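Local coordinates for nonsense-mediated mRNA decay protein 2 (Saccharomyces cerevisiae, PDB 4LUN) that takes part in nonsense-mediated decay of mRNAs with premature stop codons, this chain being its N-terminal MIF4G domain, built of HEAT-like helical repeats, at residues K7-L12 with A93-S98; P111-F116 with D160-K165; E128-E133 with F195-T200; G142-F147 with F184-E189; I203-I208 with A296-E301. One frame throughout, in Å; residues are numbered along the deposited sequence.

Contact 1 (K7-L12 with A93-S98); sequences KELHDL and AVEIIS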
# COMPACT_ATOMS: atom_id res chain seq x y z
N LYS A 7 -2.08 15.23 12.85
CA LYS A 7 -1.89 16.64 12.50
C LYS A 7 -0.70 17.26 13.24
O LYS A 7 0.05 18.06 12.66
CB LYS A 7 -3.19 17.43 12.72
CG LYS A 7 -4.30 17.04 11.75
CD LYS A 7 -5.60 17.78 12.02
CE LYS A 7 -6.68 16.84 12.51
NZ LYS A 7 -7.85 16.80 11.58
N GLU A 8 -0.50 16.88 14.50
CA GLU A 8 0.68 17.31 15.25
C GLU A 8 1.96 16.91 14.53
O GLU A 8 2.86 17.74 14.35
CB GLU A 8 0.69 16.68 16.65
CG GLU A 8 -0.30 17.26 17.64
CD GLU A 8 -0.16 16.63 19.02
OE1 GLU A 8 0.94 16.11 19.33
OE2 GLU A 8 -1.14 16.65 19.79
N LEU A 9 2.05 15.64 14.15
CA LEU A 9 3.22 15.13 13.44
C LEU A 9 3.36 15.77 12.07
O LEU A 9 4.47 16.08 11.64
CB LEU A 9 3.12 13.61 13.27
CG LEU A 9 3.38 12.76 14.52
CD1 LEU A 9 3.07 11.30 14.23
CD2 LEU A 9 4.82 12.92 14.98
N HIS A 10 2.24 15.93 11.38
CA HIS A 10 2.24 16.57 10.06
C HIS A 10 2.86 17.96 10.14
O HIS A 10 3.69 18.33 9.30
CB HIS A 10 0.83 16.63 9.46
CG HIS A 10 0.83 16.97 8.00
ND1 HIS A 10 0.93 18.26 7.54
CD2 HIS A 10 0.76 16.18 6.90
CE1 HIS A 10 0.92 18.26 6.22
NE2 HIS A 10 0.83 17.01 5.81
N ASP A 11 2.49 18.73 11.16
CA ASP A 11 3.05 20.07 11.33
C ASP A 11 4.56 20.03 11.57
O ASP A 11 5.32 20.76 10.93
CB ASP A 11 2.35 20.81 12.48
CG ASP A 11 2.82 22.26 12.61
OD1 ASP A 11 3.28 22.84 11.61
OD2 ASP A 11 2.72 22.81 13.73
N LEU A 12 5.00 19.15 12.47
CA LEU A 12 6.42 18.96 12.73
C LEU A 12 7.17 18.44 11.51
O LEU A 12 8.25 18.91 11.19
CB LEU A 12 6.62 17.99 13.90
CG LEU A 12 6.21 18.48 15.28
CD1 LEU A 12 6.26 17.34 16.28
CD2 LEU A 12 7.11 19.62 15.74
N ALA A 93 6.08 2.43 13.94
CA ALA A 93 6.92 2.76 12.79
C ALA A 93 6.74 4.22 12.39
O ALA A 93 7.71 4.90 12.05
CB ALA A 93 6.59 1.85 11.61
N VAL A 94 5.51 4.71 12.43
CA VAL A 94 5.23 6.10 12.08
C VAL A 94 5.94 7.08 13.03
O VAL A 94 6.53 8.06 12.59
CB VAL A 94 3.72 6.40 12.05
CG1 VAL A 94 3.47 7.90 11.93
CG2 VAL A 94 3.04 5.64 10.91
N GLU A 95 5.88 6.81 14.33
CA GLU A 95 6.52 7.68 15.31
C GLU A 95 8.04 7.68 15.17
O GLU A 95 8.68 8.72 15.27
CB GLU A 95 6.13 7.28 16.73
CG GLU A 95 4.67 7.52 17.08
CD GLU A 95 4.38 8.95 17.48
OE1 GLU A 95 5.33 9.77 17.56
OE2 GLU A 95 3.20 9.26 17.72
N ILE A 96 8.60 6.50 14.95
CA ILE A 96 10.04 6.34 14.77
C ILE A 96 10.54 7.02 13.49
O ILE A 96 11.54 7.74 13.52
CB ILE A 96 10.42 4.85 14.74
CG1 ILE A 96 10.11 4.21 16.09
CG2 ILE A 96 11.88 4.66 14.36
CD1 ILE A 96 10.03 2.69 16.05
N ILE A 97 9.85 6.81 12.38
CA ILE A 97 10.25 7.46 11.13
C ILE A 97 10.10 8.97 11.24
O ILE A 97 10.93 9.71 10.73
CB ILE A 97 9.47 6.92 9.91
CG1 ILE A 97 9.74 5.43 9.72
CG2 ILE A 97 9.85 7.68 8.64
CD1 ILE A 97 11.20 5.10 9.55
N SER A 98 9.04 9.43 11.90
CA SER A 98 8.83 10.87 12.10
C SER A 98 9.98 11.49 12.90
O SER A 98 10.44 12.58 12.56
CB SER A 98 7.50 11.15 12.80
OG SER A 98 6.41 10.82 11.95
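Leu-9 reaches across to Val-94, Glu-95 and Ser-98, packing the N-terminal helix 3-17 on helix 87-104 in this all-helical, HEAT-repeat fold. The short segments run nearly parallel, at 21°, with axes 11.4 Å apart, a wide spacing that Leu-9 bridges from its side. Its CG stands beside the backbone N (chi1 -75°), and both methyls of the fork beyond lie against Ser-98 and the Glu-95 carboxylate. CD2 rests 3.9 Å from Ser-98 CB, while CD1 alone also reaches Val-94 CG1, at 4.1 Å. Val-94 offers a methyl of its own, a good match for a branched aliphatic partner. Glu-95 folds over at chi2 (-82°) and crosses Leu-9 at about a right angle; its charge is answered by a salt bridge from OE1 to Arg-5, on the same helix as Leu-9. A serine suits the place where the backbones come nearest, being small and able to hide its hydroxyl in its own helix and in a hydrogen bond with Asn-13. A leucine in place of Ser-98 would probably crowd Leu-9 and leave Asn-13 without its hydroxyl partner. That hydroxyl, OG, gives a 2.8 Å hydrogen bond to Val-94 O, reaching it from the face opposite to the one used by Ser-98 N.

Contact 2 (P111-F116 with D160-K165); sequences PLLGAF and DDIESK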
# COMPACT_ATOMS: atom_id res chain seq x y z
N PRO A 111 16.54 9.46 0.45
CA PRO A 111 16.96 8.11 0.03
C PRO A 111 16.06 6.99 0.57
O PRO A 111 15.90 5.96 -0.09
CB PRO A 111 18.39 7.99 0.58
CG PRO A 111 18.47 8.99 1.68
CD PRO A 111 17.56 10.12 1.29
N LEU A 112 15.47 7.19 1.75
CA LEU A 112 14.54 6.20 2.29
C LEU A 112 13.33 6.07 1.38
O LEU A 112 12.92 4.97 1.03
CB LEU A 112 14.08 6.59 3.70
CG LEU A 112 12.91 5.75 4.25
CD1 LEU A 112 13.31 4.29 4.42
CD2 LEU A 112 12.35 6.30 5.55
N LEU A 113 12.76 7.21 0.98
CA LEU A 113 11.56 7.16 0.14
C LEU A 113 11.85 6.50 -1.19
O LEU A 113 11.07 5.68 -1.68
CB LEU A 113 11.01 8.57 -0.07
CG LEU A 113 9.87 8.70 -1.09
CD1 LEU A 113 8.69 7.85 -0.64
CD2 LEU A 113 9.45 10.15 -1.24
N GLY A 114 12.98 6.87 -1.79
CA GLY A 114 13.35 6.32 -3.09
C GLY A 114 13.51 4.81 -3.05
O GLY A 114 13.09 4.11 -3.97
N ALA A 115 14.12 4.31 -1.98
CA ALA A 115 14.32 2.87 -1.82
C ALA A 115 13.01 2.19 -1.48
O ALA A 115 12.73 1.08 -1.96
CB ALA A 115 15.36 2.60 -0.75
N PHE A 116 12.21 2.82 -0.62
CA PHE A 116 10.94 2.22 -0.23
C PHE A 116 9.98 2.05 -1.42
O PHE A 116 9.27 1.06 -1.50
CB PHE A 116 10.27 3.03 0.90
CG PHE A 116 9.08 2.33 1.51
CD1 PHE A 116 9.24 1.45 2.57
CD2 PHE A 116 7.81 2.52 0.99
CE1 PHE A 116 8.14 0.79 3.12
CE2 PHE A 116 6.71 1.88 1.54
CZ PHE A 116 6.87 1.01 2.60
N ASP A 160 8.90 14.99 -5.81
CA ASP A 160 9.66 16.24 -5.85
C ASP A 160 10.62 16.40 -4.66
O ASP A 160 11.51 17.25 -4.70
CB ASP A 160 8.71 17.45 -5.93
CG ASP A 160 8.14 17.65 -7.32
OD1 ASP A 160 8.64 17.02 -8.28
OD2 ASP A 160 7.18 18.44 -7.46
N ASP A 161 10.45 15.59 -3.63
CA ASP A 161 11.30 15.65 -2.44
C ASP A 161 12.55 14.80 -2.59
O ASP A 161 13.48 14.90 -1.79
CB ASP A 161 10.56 15.14 -1.20
CG ASP A 161 9.51 16.12 -0.69
OD1 ASP A 161 8.55 15.64 -0.05
OD2 ASP A 161 9.65 17.34 -0.91
N ILE A 162 12.57 13.94 -3.60
CA ILE A 162 13.70 13.04 -3.78
C ILE A 162 14.81 13.76 -4.55
O ILE A 162 14.54 14.44 -5.54
CB ILE A 162 13.29 11.74 -4.50
CG1 ILE A 162 12.11 11.10 -3.76
CG2 ILE A 162 14.45 10.77 -4.57
CD1 ILE A 162 11.62 9.80 -4.36
N GLU A 163 16.04 13.63 -4.06
CA GLU A 163 17.18 14.22 -4.76
C GLU A 163 17.42 13.47 -6.06
O GLU A 163 17.17 12.27 -6.15
CB GLU A 163 18.44 14.14 -3.90
CG GLU A 163 18.82 15.44 -3.22
CD GLU A 163 18.11 15.61 -1.90
OE1 GLU A 163 18.68 15.17 -0.87
OE2 GLU A 163 17.00 16.18 -1.88
N SER A 164 17.94 14.19 -7.06
CA SER A 164 18.32 13.57 -8.32
C SER A 164 19.32 12.45 -8.06
O SER A 164 19.33 11.43 -8.76
CB SER A 164 18.95 14.62 -9.25
OG SER A 164 18.69 15.93 -8.79
N LYS A 165 20.14 12.64 -7.04
CA LYS A 165 21.15 11.68 -6.63
C LYS A 165 20.52 10.35 -6.21
O LYS A 165 21.09 9.28 -6.42
CB LYS A 165 21.97 12.26 -5.47
CG LYS A 165 23.16 11.42 -5.01
CD LYS A 165 24.48 11.98 -5.54
CE LYS A 165 25.69 11.30 -4.89
NZ LYS A 165 26.16 11.99 -3.65
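Ile-162 packs on Leu-113 and Gly-114, tying the long connection between helices 130-152 and 182-190 to helix 106-116 within the MIF4G domain. The connection enters in 3-10 form with Asp-160 and Asp-161, whose charges are answered by basic partners of the same connection, Lys-179 and Arg-157 respectively. The apolar work falls to the next residue. At Ile-162 the backbone opens into an extended conformation (psi 134°) and CB is directed at the helix. Its CG1 lies beside the backbone N (chi1 -53°) and the branch runs on straight, which carries CD1 to the helix surface. There Ile-162 CG1 and CD1 each come to 3.8 Å from Leu-113 CD2, the two side chains crossing at about a right angle. Ile-162 CD1 also reaches Gly-114 CA at 4.1 Å; with hydrogen alone at that position, the isoleucine can settle directly on the helix backbone, and a CB there would lie close to Ile-162 CG2. Glu-163 follows, its backbone N hydrogen-bonded to Ser-110 OG, a second tie to the same helix. No hydrogen bond joins the two segments themselves. Their contact rests on dispersion and on the burial of methyl groups, so it depends on fit of shape more than on direction.

Contact 3 (E128-E133 with F195-T200); sequences ESERDE and FKLGFT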
# COMPACT_ATOMS: atom_id res chain seq x y z
N GLU A 128 3.77 -17.60 -11.55
CA GLU A 128 4.09 -19.02 -11.67
C GLU A 128 3.26 -19.83 -10.69
O GLU A 128 2.83 -20.94 -10.99
CB GLU A 128 5.57 -19.24 -11.37
CG GLU A 128 6.51 -18.73 -12.44
CD GLU A 128 6.80 -19.75 -13.53
OE1 GLU A 128 7.47 -20.76 -13.23
OE2 GLU A 128 6.36 -19.55 -14.68
N SER A 129 3.06 -19.25 -9.52
CA SER A 129 2.35 -19.90 -8.43
C SER A 129 1.37 -18.91 -7.85
O SER A 129 1.77 -17.85 -7.40
CB SER A 129 3.36 -20.29 -7.34
OG SER A 129 2.71 -20.57 -6.11
N GLU A 130 0.09 -19.25 -7.84
CA GLU A 130 -0.90 -18.33 -7.30
C GLU A 130 -0.81 -18.28 -5.79
O GLU A 130 -1.20 -17.30 -5.16
CB GLU A 130 -2.29 -18.70 -7.76
CG GLU A 130 -2.45 -18.52 -9.26
CD GLU A 130 -3.88 -18.65 -9.72
OE1 GLU A 130 -4.75 -18.93 -8.87
OE2 GLU A 130 -4.13 -18.45 -10.93
N ARG A 131 -0.29 -19.35 -5.21
CA ARG A 131 0.03 -19.35 -3.80
C ARG A 131 1.05 -18.26 -3.48
O ARG A 131 0.91 -17.50 -2.52
CB ARG A 131 0.56 -20.72 -3.41
CG ARG A 131 0.50 -21.01 -1.95
CD ARG A 131 1.72 -20.54 -1.20
NE ARG A 131 1.45 -20.73 0.21
CZ ARG A 131 2.23 -20.31 1.20
NH1 ARG A 131 3.37 -19.67 0.93
NH2 ARG A 131 1.86 -20.55 2.45
N ASP A 132 2.09 -18.18 -4.30
CA ASP A 132 3.10 -17.15 -4.13
C ASP A 132 2.53 -15.77 -4.42
O ASP A 132 2.94 -14.79 -3.79
CB ASP A 132 4.31 -17.41 -5.03
CG ASP A 132 5.08 -18.66 -4.64
OD1 ASP A 132 4.83 -19.20 -3.54
OD2 ASP A 132 5.93 -19.11 -5.44
N GLU A 133 1.61 -15.69 -5.38
CA GLU A 133 1.03 -14.39 -5.73
C GLU A 133 0.21 -13.85 -4.58
O GLU A 133 0.26 -12.66 -4.30
CB GLU A 133 0.19 -14.47 -7.01
CG GLU A 133 -0.47 -13.15 -7.41
CD GLU A 133 0.51 -11.99 -7.66
OE1 GLU A 133 1.75 -12.19 -7.74
OE2 GLU A 133 0.02 -10.85 -7.81
N PHE A 195 -4.14 -8.09 -13.75
CA PHE A 195 -5.46 -7.70 -13.26
C PHE A 195 -6.51 -8.76 -13.50
O PHE A 195 -7.38 -8.97 -12.65
CB PHE A 195 -5.92 -6.40 -13.91
CG PHE A 195 -7.40 -6.14 -13.77
CD1 PHE A 195 -7.91 -5.59 -12.61
CD2 PHE A 195 -8.27 -6.42 -14.82
CE1 PHE A 195 -9.27 -5.36 -12.47
CE2 PHE A 195 -9.65 -6.19 -14.69
CZ PHE A 195 -10.15 -5.66 -13.51
N LYS A 196 -6.44 -9.43 -14.64
CA LYS A 196 -7.50 -10.37 -15.00
C LYS A 196 -7.63 -11.57 -14.07
O LYS A 196 -8.69 -12.23 -14.07
CB LYS A 196 -7.40 -10.78 -16.48
CG LYS A 196 -7.77 -9.64 -17.43
CD LYS A 196 -8.09 -10.14 -18.84
CE LYS A 196 -6.90 -10.83 -19.49
NZ LYS A 196 -7.25 -11.30 -20.87
N LEU A 197 -6.59 -11.83 -13.26
CA LEU A 197 -6.63 -12.93 -12.27
C LEU A 197 -7.38 -12.56 -11.00
O LEU A 197 -7.79 -13.45 -10.26
CB LEU A 197 -5.22 -13.48 -11.95
CG LEU A 197 -4.54 -14.18 -13.13
CD1 LEU A 197 -3.20 -14.75 -12.70
CD2 LEU A 197 -5.44 -15.28 -13.71
N GLY A 198 -7.59 -11.27 -10.76
CA GLY A 198 -8.44 -10.83 -9.66
C GLY A 198 -7.75 -10.60 -8.32
O GLY A 198 -8.39 -10.15 -7.37
N PHE A 199 -6.47 -10.92 -8.22
CA PHE A 199 -5.77 -10.70 -6.95
C PHE A 199 -5.62 -9.21 -6.60
O PHE A 199 -5.62 -8.83 -5.42
CB PHE A 199 -4.40 -11.39 -6.95
CG PHE A 199 -4.47 -12.89 -7.09
CD1 PHE A 199 -4.89 -13.68 -6.04
CD2 PHE A 199 -4.09 -13.51 -8.27
CE1 PHE A 199 -4.95 -15.06 -6.16
CE2 PHE A 199 -4.15 -14.90 -8.40
CZ PHE A 199 -4.58 -15.67 -7.34
N THR A 200 -5.46 -8.34 -7.60
CA THR A 200 -5.26 -6.93 -7.26
C THR A 200 -6.54 -6.25 -6.81
O THR A 200 -6.48 -5.17 -6.24
CB THR A 200 -4.62 -6.10 -8.39
OG1 THR A 200 -5.57 -5.94 -9.45
CG2 THR A 200 -3.36 -6.78 -8.91
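An aromatic ring meeting two glutamates, Phe-199 with Glu-130 and Glu-133, joins the first turn of helix 130-152 to the loop before helix 201-210. The contact is partly buried, its centre about 17 Å from that of the chain, within the MIF4G domain. Glu-133 CG stands anti to the backbone N (chi1 178°) and approaches the ring obliquely, 4.2 Å from the centroid, an off-centre CH-pi contact. Its chain then bends at chi2, and the carboxylate forms a salt bridge with Arg-136, so a buried charge has its counter-ion. Glu-130 brings its CB to 3.8 Å from Phe-199 CZ; its OE1, 3.6 Å from the same CZ, lies at the edge near the ring plane, and its carboxylate is turned 82° against the ring. Leu-197 CD1 flanks that carboxylate, at 4.2 Å from Glu-130 OE2. After the leucine, Gly-198 takes a positive phi (90°), at which a CB would collide with the carbonyl O before it. The helix start is fixed by Ser-129, whose OG caps it by accepting from Asp-132 N at 3.1 Å. Were Phe-199 an alanine, Glu-133 CG would probably lose its ring and Arg-291 its cation-pi partner. With an acid oxygen near the positive rim and an arginine engaging the pi system, the ring's uneven charge is probably used as well as its bulk.

Contact 4 (G142-F147 with F184-E189); sequences GNLRVF and FSILRE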
# COMPACT_ATOMS: atom_id res chain seq x y z
N GLY A 142 0.63 -4.46 2.73
CA GLY A 142 1.27 -3.97 3.94
C GLY A 142 2.18 -2.79 3.66
O GLY A 142 2.20 -1.80 4.41
N ASN A 143 2.96 -2.90 2.59
CA ASN A 143 3.83 -1.80 2.18
C ASN A 143 3.02 -0.56 1.81
O ASN A 143 3.41 0.56 2.14
CB ASN A 143 4.72 -2.23 1.02
CG ASN A 143 5.73 -3.29 1.42
OD1 ASN A 143 6.08 -3.41 2.60
ND2 ASN A 143 6.23 -4.04 0.45
N LEU A 144 1.91 -0.77 1.12
CA LEU A 144 1.05 0.36 0.75
C LEU A 144 0.46 1.00 1.99
O LEU A 144 0.34 2.22 2.07
CB LEU A 144 -0.08 -0.12 -0.19
CG LEU A 144 -1.16 0.89 -0.59
CD1 LEU A 144 -0.56 2.02 -1.44
CD2 LEU A 144 -2.27 0.18 -1.35
N ARG A 145 0.11 0.18 2.98
CA ARG A 145 -0.52 0.73 4.18
C ARG A 145 0.47 1.62 4.92
O ARG A 145 0.16 2.76 5.31
CB ARG A 145 -1.00 -0.40 5.08
CG ARG A 145 -1.88 0.06 6.24
CD ARG A 145 -1.08 0.26 7.49
NE ARG A 145 -1.91 0.80 8.57
CZ ARG A 145 -2.54 0.05 9.46
NH1 ARG A 145 -2.43 -1.27 9.41
NH2 ARG A 145 -3.27 0.62 10.41
N VAL A 146 1.69 1.11 5.08
CA VAL A 146 2.73 1.84 5.79
C VAL A 146 3.11 3.12 5.04
O VAL A 146 3.30 4.17 5.66
CB VAL A 146 3.97 0.94 6.03
CG1 VAL A 146 5.17 1.77 6.48
CG2 VAL A 146 3.63 -0.14 7.07
N PHE A 147 3.22 3.01 3.72
CA PHE A 147 3.50 4.19 2.91
C PHE A 147 2.46 5.26 3.16
O PHE A 147 2.80 6.43 3.34
CB PHE A 147 3.50 3.87 1.42
CG PHE A 147 3.62 5.10 0.57
CD1 PHE A 147 4.87 5.58 0.22
CD2 PHE A 147 2.49 5.78 0.14
CE1 PHE A 147 4.99 6.75 -0.53
CE2 PHE A 147 2.61 6.94 -0.61
CZ PHE A 147 3.87 7.41 -0.95
N PHE A 184 -1.58 8.11 -6.30
CA PHE A 184 -2.22 7.76 -7.56
C PHE A 184 -1.24 6.95 -8.42
O PHE A 184 -1.61 5.92 -9.00
CB PHE A 184 -2.69 9.05 -8.29
CG PHE A 184 -3.23 8.81 -9.68
CD1 PHE A 184 -4.59 8.67 -9.91
CD2 PHE A 184 -2.36 8.75 -10.77
CE1 PHE A 184 -5.08 8.48 -11.20
CE2 PHE A 184 -2.85 8.54 -12.05
CZ PHE A 184 -4.21 8.41 -12.26
N SER A 185 0.00 7.41 -8.48
CA SER A 185 1.04 6.75 -9.28
C SER A 185 1.29 5.34 -8.79
O SER A 185 1.36 4.39 -9.59
CB SER A 185 2.34 7.56 -9.29
OG SER A 185 2.15 8.80 -9.95
N ILE A 186 1.41 5.20 -7.48
CA ILE A 186 1.61 3.87 -6.87
C ILE A 186 0.43 2.93 -7.15
O ILE A 186 0.60 1.76 -7.55
CB ILE A 186 1.81 4.04 -5.36
CG1 ILE A 186 3.15 4.71 -5.09
CG2 ILE A 186 1.77 2.68 -4.63
CD1 ILE A 186 3.29 5.23 -3.66
N LEU A 187 -0.79 3.41 -6.93
CA LEU A 187 -1.95 2.54 -7.11
C LEU A 187 -2.17 2.17 -8.58
O LEU A 187 -2.55 1.04 -8.89
CB LEU A 187 -3.19 3.16 -6.50
CG LEU A 187 -3.22 2.98 -4.98
CD1 LEU A 187 -4.09 4.04 -4.30
CD2 LEU A 187 -3.73 1.58 -4.70
N ARG A 188 -1.93 3.11 -9.49
CA ARG A 188 -2.09 2.79 -10.91
C ARG A 188 -1.15 1.66 -11.35
O ARG A 188 -1.49 0.86 -12.23
CB ARG A 188 -1.88 4.01 -11.80
CG ARG A 188 -2.43 3.78 -13.20
CD ARG A 188 -2.96 5.05 -13.82
NE ARG A 188 -1.89 5.85 -14.40
CZ ARG A 188 -2.09 6.81 -15.29
NH1 ARG A 188 -3.32 7.08 -15.71
NH2 ARG A 188 -1.07 7.50 -15.77
N GLU A 189 0.03 1.62 -10.75
CA GLU A 189 0.98 0.54 -11.01
C GLU A 189 0.51 -0.79 -10.41
O GLU A 189 0.29 -1.75 -11.12
CB GLU A 189 2.39 0.90 -10.51
CG GLU A 189 3.41 -0.26 -10.52
CD GLU A 189 4.06 -0.51 -11.88
OE1 GLU A 189 3.59 0.08 -12.88
OE2 GLU A 189 5.05 -1.28 -11.95
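Ile-186 lays its CD1 methyl over one face of the Phe-147 ring, 3.6 Å from the centroid and 18° off the ring normal, a CH-pi contact between helices 130-152 and 182-190. The nearest ring atom is Phe-147 CZ, at 3.5 Å, and the methyl is shifted a little toward the rim. The other branch of the same isoleucine is used too: Ile-186 CG2 touches Leu-144 CD1 at 4.0 Å, the two side chains sliding past each other in opposite directions. Leu-144 CD2 turns to the next residue and meets Leu-187 CD2 at 3.9 Å, crossing it at about a right angle. A beta-branched residue thus suits the middle of the contact, because its two arms serve two neighbours one helical turn apart.

Torsions set up this division. Phe-147 (chi1 173°) and Leu-144 both hold CG anti to the backbone N, which extends each toward the facing helix, whose short segment runs antiparallel at 171° with its axis 12.0 Å away. Such spacing calls for large side chains, and all four touching residues are buried. Further out, Phe-156 packs its ring against that of Phe-147, Phe-120 touches Ile-186, and Phe-207 of helix 201-210 lies against both Leu-144 and Leu-187. Leu-187 is also backed by Leu-235 and Leu-238 of helix 231-271. Antiparallel helices joined by aliphatic and aromatic side chains, with further helices behind them, are consistent with the HEAT-repeat architecture of this MIF4G domain.

Contact 5 (I203-I208 with A296-E301); sequences IATAFI and AITLGE
The short segments of helices 201-210 and 277-303 run in much the same direction, 32° apart with axes 9.9 Å from each other, and their backbones come nearest at Thr-205 and Leu-299. Thr-205 meets its partners through a methyl: CG2 lies 3.8 Å from Thr-298 CG2 and 3.9 Å from Leu-299 CG. With OG1 placed between the backbone N and the carbonyl carbon (chi1 58°), that methyl is the branch presented to the other helix, and the hydroxyl has a weak hydrogen bond to Thr-202 O. Thr-298, in a different rotamer, also bonds OG1 within its helix, to Thr-294 O, while CG2 faces across. Threonine suits both places, short enough for close backbones and able to turn its hydroxyl back to its own helix, if weakly at Thr-205. One turn on, Ile-208 CD1 touches Leu-299 CD2 at 3.7 Å, the two crossing at about a right angle; the leucine thereby packs on both Thr-205 and Ile-208. Around this interface, Phe-239 of helix 231-271 touches Ala-204 and Ile-208, and Phe-302 and Phe-303 of helix 277-303 also bear on Ile-208. Helix 201-210 therefore lies between helix 277-303 and helix 130-152, on which Ile-203 and Phe-207 pack.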
# COMPACT_ATOMS: atom_id res chain seq x y z
N ILE A 203 -6.33 -5.43 -3.25
CA ILE A 203 -5.56 -4.25 -2.85
C ILE A 203 -6.52 -3.07 -2.80
O ILE A 203 -6.49 -2.24 -1.88
CB ILE A 203 -4.44 -3.94 -3.87
CG1 ILE A 203 -3.43 -5.08 -3.96
CG2 ILE A 203 -3.71 -2.66 -3.50
CD1 ILE A 203 -2.47 -4.90 -5.15
N ALA A 204 -7.40 -3.00 -3.80
CA ALA A 204 -8.33 -1.88 -3.90
C ALA A 204 -9.29 -1.88 -2.72
O ALA A 204 -9.53 -0.83 -2.12
CB ALA A 204 -9.11 -1.97 -5.18
N THR A 205 -9.84 -3.05 -2.39
CA THR A 205 -10.80 -3.12 -1.28
C THR A 205 -10.13 -2.88 0.07
O THR A 205 -10.70 -2.23 0.94
CB THR A 205 -11.60 -4.44 -1.27
OG1 THR A 205 -10.70 -5.55 -1.19
CG2 THR A 205 -12.37 -4.56 -2.55
N ALA A 206 -8.93 -3.41 0.24
CA ALA A 206 -8.20 -3.19 1.48
C ALA A 206 -7.89 -1.72 1.66
O ALA A 206 -7.90 -1.21 2.78
CB ALA A 206 -6.91 -4.01 1.52
N PHE A 207 -7.59 -1.04 0.56
CA PHE A 207 -7.18 0.36 0.65
C PHE A 207 -8.35 1.27 1.01
O PHE A 207 -8.23 2.14 1.86
CB PHE A 207 -6.51 0.83 -0.65
CG PHE A 207 -5.85 2.18 -0.54
CD1 PHE A 207 -4.63 2.32 0.10
CD2 PHE A 207 -6.45 3.30 -1.08
CE1 PHE A 207 -4.02 3.56 0.20
CE2 PHE A 207 -5.85 4.54 -0.99
CZ PHE A 207 -4.63 4.67 -0.34
N ILE A 208 -9.50 1.06 0.38
CA ILE A 208 -10.64 1.92 0.67
C ILE A 208 -11.16 1.70 2.09
O ILE A 208 -11.64 2.64 2.71
CB ILE A 208 -11.81 1.74 -0.34
CG1 ILE A 208 -12.44 0.34 -0.23
CG2 ILE A 208 -11.35 2.04 -1.76
CD1 ILE A 208 -13.54 0.11 -1.25
N ALA A 296 -16.32 -7.06 -6.27
CA ALA A 296 -17.43 -6.29 -6.83
C ALA A 296 -18.43 -5.89 -5.75
O ALA A 296 -18.88 -4.74 -5.70
CB ALA A 296 -18.13 -7.08 -7.92
N ILE A 297 -18.76 -6.83 -4.87
CA ILE A 297 -19.77 -6.58 -3.84
C ILE A 297 -19.26 -5.54 -2.84
O ILE A 297 -19.97 -4.60 -2.48
CB ILE A 297 -20.19 -7.89 -3.14
CG1 ILE A 297 -21.08 -8.70 -4.09
CG2 ILE A 297 -20.90 -7.60 -1.83
CD1 ILE A 297 -21.38 -10.08 -3.61
N THR A 298 -18.01 -5.70 -2.42
CA THR A 298 -17.40 -4.79 -1.47
C THR A 298 -17.27 -3.39 -2.05
O THR A 298 -17.58 -2.39 -1.38
CB THR A 298 -16.02 -5.32 -1.05
OG1 THR A 298 -16.18 -6.57 -0.36
CG2 THR A 298 -15.31 -4.32 -0.13
N LEU A 299 -16.81 -3.30 -3.29
CA LEU A 299 -16.64 -1.99 -3.93
C LEU A 299 -17.99 -1.32 -4.10
O LEU A 299 -18.14 -0.12 -3.86
CB LEU A 299 -15.93 -2.12 -5.28
CG LEU A 299 -14.45 -2.51 -5.17
CD1 LEU A 299 -13.91 -3.05 -6.50
CD2 LEU A 299 -13.62 -1.33 -4.70
N GLY A 300 -18.99 -2.11 -4.50
CA GLY A 300 -20.32 -1.59 -4.67
C GLY A 300 -20.93 -1.09 -3.38
O GLY A 300 -21.55 -0.03 -3.36
N GLU A 301 -20.75 -1.84 -2.30
CA GLU A 301 -21.25 -1.41 -1.00
C GLU A 301 -20.62 -0.09 -0.57
O GLU A 301 -21.32 0.83 -0.17
CB GLU A 301 -20.97 -2.47 0.06
CG GLU A 301 -21.92 -3.67 0.02
CD GLU A 301 -21.52 -4.80 0.96
OE1 GLU A 301 -22.31 -5.75 1.11
OE2 GLU A 301 -20.41 -4.73 1.54

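Contact 4, its centre about 4 Å from the centre of the chain, touches contacts 2 and 5. Phe-147 of contact 4 packs on contact 2, its CE1 lying 3.9 Å from Leu-113 CD1, and Leu-144 CD2 of contact 4 touches Phe-207 CD1 of contact 5 at 3.5 Å. Contact 1 joins this series through Ile-97, which packs on Leu-112 of contact 2. Contacts 1 and 3, with centres about 35 Å apart, lie on opposite sides of the chain's centre. Packing thus runs from contact 1 through contacts 2 and 4 to contact 5, while contact 3, centred about 17 Å from contact 4, is tied in by shared helix 130-152 and by adjoining contact 5 in sequence.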